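Local coordinates for protein PA0821 (Pseudomonas aeruginosa, PDB 7DRG) that probably acts as the immunity protein (antitoxin) that neutralises a VRR-NUC nuclease effector of the type VI secretion system, at residues Lys223-Lys228 against Asn237-Ala242; Trp77-Ala82 against Asp106-Phe111; Asp194-Ala199 against Glu316-Gly321; Ala260-Gly265 against Thr355-Glu360. All coordinates share one frame; numbering follows the deposited sequence.

Contact 1 of 4, residues Lys223-Lys228 against Asn237-Ala242; sequences KPTRIK and NNERLA
Arg240, in the first turn of helix 238-243, reaches out to the loop 223-228 and carries most of this contact. From CB, which points toward the loop, the chain runs extended to NE. CG passes the methyl CG2 of Thr225 at 3.9 Å, and CD rests against CG2 of Ile227 at 3.8 Å, the two chains antiparallel where they touch. CZ comes next, 3.4 Å from the backbone O of Arg226, which NE and NH2 grip side-on. The bond from NE to Arg226 O is the shorter at 2.8 Å, although NE stands well above the carbonyl plane; the bond from NH2 to the same oxygen, 3.1 Å, lies in that plane on a lone pair. The oxygen sits almost exactly in the guanidinium plane, and this two-pronged grip fixes the rotation of the group. Thr225 CG2 lies over one face, toward its rim. NH2 also donates to a water that is hydrogen-bonded to Pro224 O. Arg240 NH1 makes a straight but weak bond, 3.4 Å, to Asn237 OD1. Thr225 CG2 also touches Glu239 CG at 3.7 Å, and a second water donates to Glu239 OE2. The Arg226 side chain points away from the helix, and its NH1 donates to Arg301 O. Thr225 is the centre of an inverse gamma turn, which bends the loop. Asn237 OD1 also accepts from Arg240 N at 3.0 Å: an asparagine N-cap at the start of helix 238-243, with a first-turn arginine holding the loop ahead of strand 233-237.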
# COMPACT_ATOMS: atom_id res chain seq x y z
N LYS B 223 -18.44 14.49 -18.91
CA LYS B 223 -19.58 15.26 -19.42
C LYS B 223 -20.76 15.35 -18.45
O LYS B 223 -21.37 16.44 -18.38
CB LYS B 223 -20.03 14.67 -20.76
CG LYS B 223 -18.96 14.54 -21.85
CD LYS B 223 -18.96 15.70 -22.85
CE LYS B 223 -18.27 15.30 -24.16
NZ LYS B 223 -16.79 15.15 -24.02
N PRO B 224 -21.16 14.30 -17.73
CA PRO B 224 -22.31 14.43 -16.83
C PRO B 224 -22.12 15.54 -15.79
O PRO B 224 -21.00 15.90 -15.42
CB PRO B 224 -22.40 13.06 -16.16
CG PRO B 224 -21.84 12.13 -17.16
CD PRO B 224 -20.72 12.89 -17.81
N THR B 225 -23.24 16.09 -15.33
CA THR B 225 -23.25 17.17 -14.34
C THR B 225 -23.08 16.54 -12.96
O THR B 225 -24.02 16.40 -12.17
CB THR B 225 -24.53 17.98 -14.45
OG1 THR B 225 -24.69 18.42 -15.80
CG2 THR B 225 -24.47 19.20 -13.53
N ARG B 226 -21.84 16.14 -12.67
CA ARG B 226 -21.53 15.34 -11.49
C ARG B 226 -20.19 15.79 -10.92
O ARG B 226 -19.54 16.69 -11.47
CB ARG B 226 -21.53 13.85 -11.85
CG ARG B 226 -22.90 13.36 -12.29
CD ARG B 226 -23.02 11.86 -12.31
NE ARG B 226 -24.43 11.49 -12.38
CZ ARG B 226 -24.92 10.36 -11.89
NH1 ARG B 226 -24.12 9.49 -11.30
NH2 ARG B 226 -26.22 10.11 -11.98
N ILE B 227 -19.77 15.18 -9.81
CA ILE B 227 -18.50 15.51 -9.17
C ILE B 227 -17.65 14.26 -9.01
O ILE B 227 -18.14 13.14 -8.92
CB ILE B 227 -18.68 16.20 -7.80
CG1 ILE B 227 -19.42 15.27 -6.82
CG2 ILE B 227 -19.39 17.54 -7.95
CD1 ILE B 227 -19.47 15.82 -5.41
N LYS B 228 -16.33 14.49 -8.96
CA LYS B 228 -15.38 13.40 -8.79
C LYS B 228 -15.33 12.93 -7.34
O LYS B 228 -15.36 11.72 -7.07
CB LYS B 228 -14.00 13.85 -9.24
CG LYS B 228 -12.89 12.82 -9.04
CD LYS B 228 -11.55 13.53 -9.11
CE LYS B 228 -10.40 12.63 -8.72
NZ LYS B 228 -9.12 13.41 -8.67
N ASN B 237 -21.19 24.09 -8.18
CA ASN B 237 -21.88 25.22 -8.79
C ASN B 237 -23.38 25.08 -8.53
O ASN B 237 -23.86 24.08 -7.99
CB ASN B 237 -21.56 25.33 -10.29
CG ASN B 237 -22.12 24.19 -11.12
OD1 ASN B 237 -22.53 23.14 -10.60
ND2 ASN B 237 -22.12 24.38 -12.44
N ASN B 238 -24.14 26.13 -8.87
CA ASN B 238 -25.55 26.13 -8.51
C ASN B 238 -26.29 24.96 -9.14
O ASN B 238 -27.21 24.41 -8.52
CB ASN B 238 -26.20 27.46 -8.88
CG ASN B 238 -25.98 28.53 -7.83
OD1 ASN B 238 -25.68 28.23 -6.67
ND2 ASN B 238 -26.14 29.79 -8.22
N GLU B 239 -25.91 24.54 -10.34
CA GLU B 239 -26.60 23.42 -10.96
C GLU B 239 -26.35 22.12 -10.18
O GLU B 239 -27.29 21.35 -9.93
CB GLU B 239 -26.20 23.25 -12.42
CG GLU B 239 -26.86 22.03 -13.04
CD GLU B 239 -26.80 22.00 -14.55
OE1 GLU B 239 -25.89 22.64 -15.13
OE2 GLU B 239 -27.67 21.33 -15.16
N ARG B 240 -25.10 21.86 -9.80
CA ARG B 240 -24.82 20.67 -8.99
C ARG B 240 -25.47 20.78 -7.62
O ARG B 240 -25.94 19.78 -7.07
CB ARG B 240 -23.31 20.48 -8.86
CG ARG B 240 -22.68 19.93 -10.11
CD ARG B 240 -21.16 20.06 -10.11
NE ARG B 240 -20.60 19.31 -11.23
CZ ARG B 240 -20.56 19.75 -12.48
NH1 ARG B 240 -21.00 20.97 -12.78
NH2 ARG B 240 -20.05 18.98 -13.42
N LEU B 241 -25.49 21.98 -7.05
CA LEU B 241 -26.14 22.19 -5.76
C LEU B 241 -27.62 21.84 -5.83
O LEU B 241 -28.16 21.19 -4.93
CB LEU B 241 -25.93 23.63 -5.31
CG LEU B 241 -26.58 24.04 -3.99
CD1 LEU B 241 -26.09 23.18 -2.84
CD2 LEU B 241 -26.30 25.51 -3.72
N ALA B 242 -28.29 22.24 -6.91
CA ALA B 242 -29.70 21.90 -7.08
C ALA B 242 -29.90 20.40 -7.26
O ALA B 242 -30.83 19.82 -6.69
CB ALA B 242 -30.29 22.68 -8.26
O HOH W 1 -20.21 18.49 -16.30
O HOH W 2 -26.96 19.05 -16.70

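Contact 2 of 4, residues Trp77-Ala82 against Asp106-Phe111; sequences WREEPA and DDHLSF
Arg78 lays the aliphatic part of its side chain against Phe111: CD is 3.9 Å from ring atom CE1, and the guanidinium and ring planes are 27° apart. Nearer its root, CG passes only 3.2 Å from the backbone O of Ser110. With CG anti to the carbonyl carbon (chi1 -66°) and a bend at chi3, the chain then folds back over its own loop, where CB of Pro81 lies 3.4 Å above the centre of the guanidinium plane. NH2 donates to the backbone oxygens of Gln83 and Lys85, which hold the charged end within the same loop. The hydrogen bond between the segments runs from Glu79 N to Ser110 OG, 2.9 Å. A chi1 of -180° sets the Ser110 hydroxyl opposite the nitrogen of its own backbone and carries it across to the loop, where OG also touches Glu79 CB at 3.4 Å. Two waters reach the same hydroxyl. One makes a weak bond to Trp77 O; the other joins Glu79 OE2 and His108 NE2, whose nearest approach to each other is 4.3 Å, and lies at the edge of the imidazole in its plane. The acid and the ring are thus coupled through water, while His108 ND1 is held by Gly131 O. The contact is superficial and lies just beyond the end of the antiparallel pairing of 75-77 with 109-114, where a serine hydroxyl takes the Glu79 N-H. Strand 126-131 flanks 109-114 on its other edge, and helix 96-101 packs against Arg78 and Phe111 through Met99.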
# COMPACT_ATOMS: atom_id res chain seq x y z
N TRP B 77 6.96 25.94 -15.67
CA TRP B 77 6.82 25.01 -16.79
C TRP B 77 5.70 25.48 -17.71
O TRP B 77 4.61 25.85 -17.24
CB TRP B 77 6.53 23.58 -16.29
CG TRP B 77 7.72 22.85 -15.71
CD1 TRP B 77 8.01 22.67 -14.38
CD2 TRP B 77 8.75 22.18 -16.44
NE1 TRP B 77 9.17 21.94 -14.25
CE2 TRP B 77 9.64 21.62 -15.50
CE3 TRP B 77 9.02 22.00 -17.80
CZ2 TRP B 77 10.78 20.90 -15.87
CZ3 TRP B 77 10.14 21.28 -18.17
CH2 TRP B 77 11.01 20.75 -17.21
N ARG B 78 5.95 25.47 -19.02
CA ARG B 78 4.96 25.83 -20.02
C ARG B 78 5.01 24.81 -21.15
O ARG B 78 6.10 24.44 -21.60
CB ARG B 78 5.18 27.24 -20.57
CG ARG B 78 4.99 28.37 -19.56
CD ARG B 78 5.29 29.72 -20.20
NE ARG B 78 6.63 29.72 -20.75
CZ ARG B 78 7.04 30.51 -21.73
NH1 ARG B 78 6.20 31.40 -22.26
NH2 ARG B 78 8.28 30.42 -22.17
N GLU B 79 3.84 24.36 -21.61
CA GLU B 79 3.80 23.37 -22.68
C GLU B 79 3.89 24.07 -24.03
O GLU B 79 3.03 24.88 -24.38
CB GLU B 79 2.54 22.52 -22.60
CG GLU B 79 2.44 21.51 -23.74
CD GLU B 79 1.37 20.46 -23.51
OE1 GLU B 79 1.35 19.46 -24.26
OE2 GLU B 79 0.56 20.62 -22.57
N GLU B 80 4.95 23.74 -24.79
CA GLU B 80 5.26 24.25 -26.12
C GLU B 80 4.90 25.73 -26.27
O GLU B 80 4.00 26.08 -27.05
CB GLU B 80 4.55 23.41 -27.18
CG GLU B 80 4.86 21.92 -27.06
CD GLU B 80 4.68 21.16 -28.35
OE1 GLU B 80 5.31 20.09 -28.50
OE2 GLU B 80 3.92 21.63 -29.23
N PRO B 81 5.59 26.61 -25.56
CA PRO B 81 5.26 28.04 -25.64
C PRO B 81 5.67 28.63 -26.98
O PRO B 81 6.65 28.23 -27.60
CB PRO B 81 6.08 28.65 -24.50
CG PRO B 81 7.24 27.73 -24.34
CD PRO B 81 6.72 26.35 -24.66
N ALA B 82 4.88 29.62 -27.42
CA ALA B 82 5.19 30.30 -28.67
C ALA B 82 6.46 31.13 -28.56
O ALA B 82 7.18 31.30 -29.55
CB ALA B 82 4.01 31.18 -29.10
N ASP B 106 -7.35 32.04 -29.02
CA ASP B 106 -7.03 30.73 -29.58
C ASP B 106 -5.73 30.14 -29.04
O ASP B 106 -5.36 29.03 -29.45
CB ASP B 106 -6.98 30.80 -31.11
CG ASP B 106 -8.36 30.80 -31.72
OD1 ASP B 106 -9.25 30.11 -31.18
OD2 ASP B 106 -8.57 31.50 -32.73
N ASP B 107 -5.03 30.84 -28.15
CA ASP B 107 -3.87 30.25 -27.50
C ASP B 107 -4.29 29.39 -26.32
O ASP B 107 -5.33 29.63 -25.69
CB ASP B 107 -2.90 31.33 -27.04
CG ASP B 107 -2.18 31.99 -28.20
OD1 ASP B 107 -1.68 31.27 -29.08
OD2 ASP B 107 -2.11 33.24 -28.22
N HIS B 108 -3.49 28.36 -26.03
CA HIS B 108 -3.72 27.47 -24.90
C HIS B 108 -2.98 28.01 -23.68
O HIS B 108 -1.79 28.32 -23.76
CB HIS B 108 -3.24 26.06 -25.26
CG HIS B 108 -3.04 25.14 -24.08
ND1 HIS B 108 -4.07 24.79 -23.23
CD2 HIS B 108 -1.94 24.49 -23.64
CE1 HIS B 108 -3.61 23.96 -22.31
NE2 HIS B 108 -2.32 23.76 -22.53
N LEU B 109 -3.69 28.16 -22.57
CA LEU B 109 -3.03 28.60 -21.34
C LEU B 109 -2.30 27.42 -20.73
O LEU B 109 -2.90 26.39 -20.44
CB LEU B 109 -4.05 29.14 -20.34
CG LEU B 109 -4.97 30.25 -20.81
CD1 LEU B 109 -5.58 30.90 -19.60
CD2 LEU B 109 -4.20 31.23 -21.66
N SER B 110 -0.99 27.58 -20.51
CA SER B 110 -0.19 26.52 -19.88
C SER B 110 0.86 27.20 -19.01
O SER B 110 1.83 27.76 -19.53
CB SER B 110 0.45 25.62 -20.93
OG SER B 110 1.22 24.59 -20.32
N PHE B 111 0.65 27.16 -17.69
CA PHE B 111 1.56 27.79 -16.74
C PHE B 111 1.58 26.93 -15.49
O PHE B 111 0.55 26.79 -14.83
CB PHE B 111 1.13 29.21 -16.38
CG PHE B 111 1.04 30.14 -17.55
CD1 PHE B 111 2.18 30.79 -18.02
CD2 PHE B 111 -0.17 30.39 -18.17
CE1 PHE B 111 2.10 31.65 -19.10
CE2 PHE B 111 -0.25 31.25 -19.26
CZ PHE B 111 0.89 31.88 -19.72
O HOH W 3 2.64 23.63 -18.28
O HOH W 4 -0.44 22.46 -20.57

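Contact 3 of 4, residues Asp194-Ala199 against Glu316-Gly321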
# COMPACT_ATOMS: atom_id res chain seq x y z
N ASP B 194 6.10 7.96 -10.85
CA ASP B 194 5.69 8.24 -9.50
C ASP B 194 4.21 8.05 -9.24
O ASP B 194 3.81 8.03 -8.07
CB ASP B 194 6.14 9.66 -9.13
CG ASP B 194 7.65 9.80 -9.20
OD1 ASP B 194 8.35 9.09 -8.45
OD2 ASP B 194 8.15 10.57 -10.05
N GLU B 195 3.39 7.88 -10.28
CA GLU B 195 2.01 7.45 -10.07
C GLU B 195 1.90 6.21 -9.20
O GLU B 195 0.95 6.14 -8.40
CB GLU B 195 1.31 7.21 -11.42
CG GLU B 195 1.08 8.48 -12.23
CD GLU B 195 0.28 8.23 -13.49
OE1 GLU B 195 0.26 7.08 -13.97
OE2 GLU B 195 -0.33 9.20 -14.01
N PRO B 196 2.78 5.21 -9.28
CA PRO B 196 2.65 4.07 -8.37
C PRO B 196 2.74 4.45 -6.90
O PRO B 196 2.07 3.83 -6.07
CB PRO B 196 3.80 3.15 -8.78
CG PRO B 196 4.04 3.47 -10.20
CD PRO B 196 3.80 4.95 -10.32
N SER B 197 3.57 5.45 -6.56
CA SER B 197 3.61 5.93 -5.18
C SER B 197 2.26 6.51 -4.77
O SER B 197 1.79 6.25 -3.65
CB SER B 197 4.70 6.99 -5.03
OG SER B 197 5.97 6.49 -5.42
N GLU B 198 1.63 7.28 -5.65
CA GLU B 198 0.31 7.82 -5.37
C GLU B 198 -0.73 6.70 -5.22
O GLU B 198 -1.58 6.75 -4.32
CB GLU B 198 -0.09 8.79 -6.48
CG GLU B 198 -1.44 9.43 -6.30
CD GLU B 198 -1.75 10.43 -7.40
OE1 GLU B 198 -1.69 10.05 -8.59
OE2 GLU B 198 -2.04 11.60 -7.08
N ALA B 199 -0.65 5.67 -6.06
CA ALA B 199 -1.62 4.58 -5.98
C ALA B 199 -1.48 3.81 -4.67
O ALA B 199 -2.48 3.42 -4.05
CB ALA B 199 -1.44 3.65 -7.18
N GLU B 316 4.09 -2.52 -11.78
CA GLU B 316 3.88 -1.53 -10.75
C GLU B 316 2.39 -1.21 -10.60
O GLU B 316 1.58 -1.45 -11.50
CB GLU B 316 4.66 -0.25 -11.05
CG GLU B 316 4.10 0.57 -12.19
CD GLU B 316 4.60 0.15 -13.56
OE1 GLU B 316 5.32 -0.86 -13.68
OE2 GLU B 316 4.25 0.86 -14.53
N LEU B 317 2.05 -0.67 -9.43
CA LEU B 317 0.67 -0.35 -9.09
C LEU B 317 0.19 0.87 -9.87
O LEU B 317 0.89 1.88 -9.97
CB LEU B 317 0.57 -0.08 -7.59
CG LEU B 317 -0.74 -0.42 -6.89
CD1 LEU B 317 -0.92 -1.93 -6.83
CD2 LEU B 317 -0.77 0.18 -5.50
N ARG B 318 -1.01 0.77 -10.45
CA ARG B 318 -1.63 1.89 -11.16
C ARG B 318 -3.13 1.84 -10.95
O ARG B 318 -3.74 0.78 -11.07
CB ARG B 318 -1.36 1.84 -12.67
CG ARG B 318 0.09 1.73 -13.08
CD ARG B 318 0.74 3.10 -13.21
NE ARG B 318 2.10 2.97 -13.73
CZ ARG B 318 2.83 3.98 -14.18
NH1 ARG B 318 2.33 5.21 -14.19
NH2 ARG B 318 4.05 3.76 -14.63
N LEU B 319 -3.73 3.00 -10.68
CA LEU B 319 -5.19 3.07 -10.53
C LEU B 319 -5.82 3.22 -11.90
O LEU B 319 -6.05 4.33 -12.39
CB LEU B 319 -5.58 4.21 -9.59
CG LEU B 319 -5.25 4.00 -8.12
CD1 LEU B 319 -5.57 5.28 -7.36
CD2 LEU B 319 -6.01 2.82 -7.56
N VAL B 320 -6.10 2.09 -12.53
CA VAL B 320 -6.72 2.03 -13.85
C VAL B 320 -7.98 1.18 -13.76
O VAL B 320 -8.14 0.35 -12.87
CB VAL B 320 -5.76 1.45 -14.91
CG1 VAL B 320 -4.48 2.28 -14.99
CG2 VAL B 320 -5.44 -0.01 -14.60
N GLY B 321 -8.88 1.41 -14.72
CA GLY B 321 -10.07 0.60 -14.90
C GLY B 321 -10.90 0.36 -13.66
O GLY B 321 -11.38 1.31 -13.03
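A buried salt-bridge network of Glu195, Glu316 and Arg318 joins helix 191-204 to the loop that leads into helix 321-328. The helix is kinked here, and Pro196, which has no N-H to give to the preceding turn, turns its ring to the loop. Arg318 bends at chi2 (-88°), and one face of its guanidinium lies against that ring, Pro196 CD 4.1 Å above the centre. Both acids meet the edge of the group. NE and NH2 grip Glu316 OE2 side-on from within the guanidinium plane, NH2 at 2.9 Å; this oxygen also accepts from His313 N. NH1 makes a salt bridge to Glu195 OE1 at 2.8 Å, a weak hydrogen bond by its 129° angle, with the carboxylate turned 79° from the guanidinium. Asp192 also pairs with NH1, and Gly310 N donates to Glu195 OE1, so several polar groups share the buried charge. Beyond the network, Ala199 CB touches both loop leucines, 3.9 Å from Leu317 CD2 and from Leu319 CG. Both leucines also pack on Trp322 of the second subunit, placing this edge of the contact at the interface with that subunit. Glu316 CG presses on Pro196 CG at 3.5 Å. Next to it Leu317 O, buried without a hydrogen-bonding partner, receives a CA-H...O contact from Pro196 CA at 3.2 Å.

Contact 4 of 4, residues Ala260-Gly265 against Thr355-Glu360; sequences AFYRYG and TNTLPE
The ring of Tyr262 is the flat group at the centre, and it meets loop 355-360 along its rim. Leu358 O lies at the ring edge in its plane, and Glu360 CG sits near the plane as well, 4.0 Å from CD1. Leu358 CB comes in obliquely and touches CE1 at 3.6 Å. The carboxylate of Glu360 is turned 73° from the ring. A chi1 of -57° swings the Tyr262 ring to the side of its backbone N, opposite the carbonyl carbon, and lets it lean from strand 259-264 over to the loop. There its hydroxyl accepts a fairly straight bond from Leu358 N, 3.0 Å and 160°, and touches Thr357 CB at 3.3 Å. The same hydroxyl is bonded to Gln271 OE1 on the neighbouring strand 267-272, while Gln271 NE2 donates to Asn356 O, so one glutamine serves both the tyrosine and the loop. Leu163 of helix 161-173 packs against both Tyr262 and Leu358. Farther along, the loop is held through water: one molecule accepts from Arg263 N and donates to Glu360 O at 2.7 Å. Glu360 OE2 forms a salt bridge with Arg171. Near the C-terminus, then, the chain is fastened to the strand by one direct hydrogen bond and by water. Gripped by a backbone N-H and by a glutamine oxygen, the buried phenol group is satisfied by two polar partners and has its position set between strand and tail.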
# COMPACT_ATOMS: atom_id res chain seq x y z
N ALA B 260 -19.00 23.88 7.45
CA ALA B 260 -19.22 25.29 7.14
C ALA B 260 -19.55 25.43 5.67
O ALA B 260 -19.12 24.62 4.84
CB ALA B 260 -17.99 26.14 7.48
N PHE B 261 -20.32 26.46 5.35
CA PHE B 261 -20.77 26.71 3.99
C PHE B 261 -20.40 28.13 3.60
O PHE B 261 -20.69 29.08 4.34
CB PHE B 261 -22.28 26.49 3.86
CG PHE B 261 -22.71 25.11 4.24
CD1 PHE B 261 -22.90 24.77 5.57
CD2 PHE B 261 -22.87 24.13 3.28
CE1 PHE B 261 -23.27 23.49 5.93
CE2 PHE B 261 -23.25 22.85 3.63
CZ PHE B 261 -23.44 22.53 4.95
N TYR B 262 -19.73 28.26 2.47
CA TYR B 262 -19.32 29.55 1.94
C TYR B 262 -20.05 29.76 0.62
O TYR B 262 -19.73 29.14 -0.39
CB TYR B 262 -17.80 29.62 1.76
CG TYR B 262 -17.04 29.34 3.03
CD1 TYR B 262 -16.90 30.32 4.01
CD2 TYR B 262 -16.49 28.09 3.27
CE1 TYR B 262 -16.22 30.07 5.18
CE2 TYR B 262 -15.80 27.83 4.43
CZ TYR B 262 -15.67 28.81 5.39
OH TYR B 262 -14.98 28.54 6.55
N ARG B 263 -21.03 30.66 0.65
CA ARG B 263 -21.70 31.08 -0.57
C ARG B 263 -20.85 32.16 -1.21
O ARG B 263 -20.81 33.30 -0.75
CB ARG B 263 -23.11 31.57 -0.28
CG ARG B 263 -24.17 30.50 -0.52
CD ARG B 263 -25.59 30.97 -0.25
NE ARG B 263 -25.96 32.12 -1.07
CZ ARG B 263 -26.39 33.28 -0.58
NH1 ARG B 263 -26.53 33.43 0.73
NH2 ARG B 263 -26.70 34.27 -1.40
N TYR B 264 -20.11 31.79 -2.24
CA TYR B 264 -19.62 32.75 -3.20
C TYR B 264 -20.76 32.94 -4.21
O TYR B 264 -21.87 32.44 -4.00
CB TYR B 264 -18.29 32.26 -3.78
CG TYR B 264 -18.44 31.04 -4.65
CD1 TYR B 264 -18.46 29.76 -4.10
CD2 TYR B 264 -18.60 31.18 -6.02
CE1 TYR B 264 -18.62 28.67 -4.90
CE2 TYR B 264 -18.77 30.10 -6.82
CZ TYR B 264 -18.77 28.84 -6.26
OH TYR B 264 -18.95 27.76 -7.08
N GLY B 265 -20.51 33.65 -5.29
CA GLY B 265 -21.56 34.01 -6.23
C GLY B 265 -22.57 32.97 -6.67
O GLY B 265 -23.73 33.01 -6.26
N THR B 355 -10.91 30.14 14.69
CA THR B 355 -9.53 29.90 14.32
C THR B 355 -9.38 29.03 13.08
O THR B 355 -8.28 28.98 12.51
CB THR B 355 -8.76 29.23 15.47
OG1 THR B 355 -9.24 27.90 15.66
CG2 THR B 355 -8.94 30.03 16.76
N ASN B 356 -10.44 28.34 12.63
CA ASN B 356 -10.29 27.40 11.53
C ASN B 356 -11.35 27.56 10.44
O ASN B 356 -11.40 26.74 9.51
CB ASN B 356 -10.26 25.95 12.05
CG ASN B 356 -11.46 25.61 12.91
OD1 ASN B 356 -12.57 26.07 12.66
ND2 ASN B 356 -11.24 24.79 13.93
N THR B 357 -12.18 28.60 10.51
CA THR B 357 -13.13 28.94 9.46
C THR B 357 -12.97 30.41 9.11
O THR B 357 -12.40 31.18 9.89
CB THR B 357 -14.59 28.68 9.87
OG1 THR B 357 -14.91 29.45 11.03
CG2 THR B 357 -14.83 27.21 10.16
N LEU B 358 -13.49 30.80 7.93
CA LEU B 358 -13.54 32.22 7.59
C LEU B 358 -14.77 32.86 8.23
O LEU B 358 -15.82 32.23 8.33
CB LEU B 358 -13.59 32.42 6.09
CG LEU B 358 -12.50 31.76 5.25
CD1 LEU B 358 -12.70 32.13 3.79
CD2 LEU B 358 -11.12 32.18 5.72
N PRO B 359 -14.66 34.12 8.67
CA PRO B 359 -15.82 34.78 9.28
C PRO B 359 -17.04 34.87 8.37
O PRO B 359 -18.16 34.99 8.87
CB PRO B 359 -15.29 36.18 9.63
CG PRO B 359 -13.97 36.31 8.91
CD PRO B 359 -13.43 34.92 8.77
N GLU B 360 -16.87 34.78 7.05
CA GLU B 360 -18.00 34.92 6.14
C GLU B 360 -18.81 33.64 5.99
O GLU B 360 -19.74 33.62 5.18
CB GLU B 360 -17.51 35.39 4.78
CG GLU B 360 -16.76 34.35 3.97
CD GLU B 360 -16.08 34.95 2.76
OE1 GLU B 360 -15.08 35.68 2.95
OE2 GLU B 360 -16.54 34.71 1.62
O HOH W 5 -20.74 32.79 2.85
O HOH W 6 -18.50 33.35 1.16

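Contact 2 closes first along the chain. Contact 3 then joins helix 191-204 to residues 316-321, and contact 1 is nested inside the loop it closes. Contact 4 crosses contact 3, since the second segment of contact 3 falls between its two segments. Contacts 1 and 4 have centres 21 Å apart and touch where Asn237 packs on Tyr264; strands 233-237 and 259-264 both pair with 267-272. The centres of contacts 1, 2 and 3 lie 27 to 28 Å from one another; that of contact 2 is 34 Å from that of contact 4. Contacts 3 and 4 lie on opposite sides of the chain's centre, their centres 35 Å apart, so the C-terminal tail is fixed far from the dimer-facing contact 3.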